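Local atomic coordinates of iron-sulfur cluster assembly scaffold protein NifU (Fervidobacterium islandicum, PDB entry 6A6F), a protein that probably serves as a scaffold on which iron-sulfur clusters are assembled, or as a sulfur-transfer partner, in the SUF system of a thermophilic bacterium. Residues E99-E102 and N103-G106. Numbering follows the deposited sequence.
Sequences EFDE and NVLG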
ATOM      1  N   GLU A  99       7.679  -5.915  28.894  1.00 45.23           N
ATOM      2  CA  GLU A  99       8.443  -4.716  29.188  1.00 49.05           C
ATOM      3  C   GLU A  99       9.480  -4.444  28.077  1.00 42.94           C
ATOM      4  O   GLU A  99      10.029  -5.379  27.488  1.00 37.15           O
ATOM      5  CB  GLU A  99       9.108  -4.836  30.584  1.00 55.48           C
ATOM      6  CG  GLU A  99      10.457  -4.120  30.727  1.00 62.57           C
ATOM      7  CD  GLU A  99      10.813  -3.745  32.166  1.00 71.40           C
ATOM      8  OE1 GLU A  99      11.291  -4.621  32.934  1.00 70.97           O
ATOM      9  OE2 GLU A  99      10.637  -2.553  32.520  1.00 71.17           O
ATOM     10  N   PHE A 100       9.766  -3.162  27.835  1.00 37.60           N
ATOM     11  CA  PHE A 100      10.708  -2.776  26.783  1.00 38.94           C
ATOM     12  C   PHE A 100      11.401  -1.472  27.079  1.00 39.56           C
ATOM     13  O   PHE A 100      10.965  -0.667  27.912  1.00 38.77           O
ATOM     14  CB  PHE A 100       9.997  -2.666  25.431  1.00 36.24           C
ATOM     15  CG  PHE A 100       8.950  -1.612  25.392  1.00 34.07           C
ATOM     16  CD1 PHE A 100       9.274  -0.318  25.071  1.00 33.14           C
ATOM     17  CD2 PHE A 100       7.635  -1.917  25.689  1.00 33.66           C
ATOM     18  CE1 PHE A 100       8.306   0.661  25.032  1.00 33.53           C
ATOM     19  CE2 PHE A 100       6.650  -0.937  25.656  1.00 33.36           C
ATOM     20  CZ  PHE A 100       6.983   0.356  25.332  1.00 31.90           C
ATOM     21  N   ASP A 101      12.484  -1.274  26.351  1.00 40.91           N
ATOM     22  CA  ASP A 101      13.379  -0.158  26.548  1.00 41.72           C
ATOM     23  C   ASP A 101      13.124   0.942  25.512  1.00 39.14           C
ATOM     24  O   ASP A 101      13.526   0.797  24.346  1.00 36.37           O
ATOM     25  CB  ASP A 101      14.816  -0.665  26.443  1.00 39.50           C
ATOM     26  CG  ASP A 101      15.815   0.404  26.733  1.00 42.06           C
ATOM     27  OD1 ASP A 101      15.486   1.566  26.482  1.00 39.70           O
ATOM     28  OD2 ASP A 101      16.940   0.101  27.191  1.00 51.47           O
ATOM     29  N   GLU A 102      12.527   2.050  25.959  1.00 36.66           N
ATOM     30  CA  GLU A 102      12.100   3.130  25.055  1.00 39.75           C
ATOM     31  C   GLU A 102      13.249   3.797  24.302  1.00 36.94           C
ATOM     32  O   GLU A 102      13.079   4.291  23.191  1.00 37.32           O
ATOM     33  CB  GLU A 102      11.305   4.184  25.824  1.00 46.97           C
ATOM     34  CG  GLU A 102       9.963   3.670  26.331  1.00 56.11           C
ATOM     35  CD  GLU A 102       8.944   4.778  26.576  1.00 61.73           C
ATOM     36  OE1 GLU A 102       9.238   5.686  27.386  1.00 60.34           O
ATOM     37  OE2 GLU A 102       7.845   4.732  25.960  1.00 68.48           O
ATOM     38  N   ASN A 103      14.417   3.810  24.915  1.00 36.39           N
ATOM     39  CA  ASN A 103      15.603   4.396  24.309  1.00 38.50           C
ATOM     40  C   ASN A 103      16.147   3.561  23.190  1.00 32.88           C
ATOM     41  O   ASN A 103      16.754   4.083  22.302  1.00 37.88           O
ATOM     42  CB  ASN A 103      16.693   4.590  25.352  1.00 41.92           C
ATOM     43  CG  ASN A 103      16.518   5.869  26.136  1.00 45.79           C
ATOM     44  OD1 ASN A 103      15.581   6.635  25.913  1.00 48.83           O
ATOM     45  ND2 ASN A 103      17.430   6.111  27.062  1.00 54.14           N
ATOM     46  N   VAL A 104      15.989   2.257  23.274  1.00 33.06           N
ATOM     47  CA  VAL A 104      16.372   1.371  22.189  1.00 32.75           C
ATOM     48  C   VAL A 104      15.408   1.556  20.989  1.00 30.81           C
ATOM     49  O   VAL A 104      15.829   1.485  19.854  1.00 29.82           O
ATOM     50  CB  VAL A 104      16.353  -0.095  22.659  1.00 32.75           C
ATOM     51  CG1 VAL A 104      16.481  -1.061  21.496  1.00 32.99           C
ATOM     52  CG2 VAL A 104      17.472  -0.341  23.669  1.00 35.99           C
ATOM     53  N   LEU A 105      14.125   1.804  21.253  1.00 27.99           N
ATOM     54  CA  LEU A 105      13.124   1.825  20.195  1.00 26.83           C
ATOM     55  C   LEU A 105      13.072   3.109  19.431  1.00 25.75           C
ATOM     56  O   LEU A 105      12.769   3.087  18.243  1.00 24.49           O
ATOM     57  CB  LEU A 105      11.730   1.481  20.721  1.00 25.75           C
ATOM     58  CG  LEU A 105      11.636  -0.007  21.075  1.00 29.14           C
ATOM     59  CD1 LEU A 105      10.192  -0.390  21.414  1.00 30.41           C
ATOM     60  CD2 LEU A 105      12.235  -0.926  19.987  1.00 29.43           C
ATOM     61  N   GLY A 106      13.317   4.220  20.114  1.00 24.65           N
ATOM     62  CA  GLY A 106      13.137   5.534  19.550  1.00 24.56           C
ATOM     63  C   GLY A 106      11.756   5.720  18.911  1.00 24.28           C
ATOM     64  O   GLY A 106      10.712   5.482  19.564  1.00 22.47           O
TER
HETATM   65  O   HOH W   1      11.001   5.560  22.297  1.00 35.39           O
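Asp101 OD1 accepts from two backbone amides at the start of the short helix 102-105. Asn103 N lies 2.9 Å from Asp101 OD1 and meets it nearly along the C-O axis, with an N-H...O angle of 130°. Val104 N gives Asp101 OD1 a weaker bond of 3.3 Å. This is an N-cap: the carboxylate takes up amides of the first turn, which lack the i-4 carbonyl partner of a helix interior. The side chain gets there because CG stands opposite the backbone N (chi1 -176°), which puts it beside the carbonyl carbon, on the side of the following amides. The negative charge at this end probably suits the helix dipole. Val104 CG2 packs against the same carboxylate, 3.6 Å from Asp101 CG, and the two side chains cross at about a right angle.

The backbone closes the turn. Asp101 O takes weak bonds from Val104 N and Leu105 N. Glu102 O accepts from Gly106 N at 3.1 Å, and a water bridges Glu102 O to Gly106 O. Gly106 is the first residue to leave helical backbone angles, with positive phi (51°).

On the inner side, Phe100 CD1 touches Leu105 CD1 at 3.8 Å, an apolar contact between side chains set roughly perpendicular. Leu105 is buried, whereas Asp101, Glu102 and Asn103 are exposed.

The turn sits at the surface of the NifU-like domain, after helix 81-95. Asn90 OD1 of that helix accepts from Asp101 N. Phe100 rests on its Met94 and Val104 on its Met87. Ile109 and Tyr112, from the loop leading to helix 118-135, also touch Phe100.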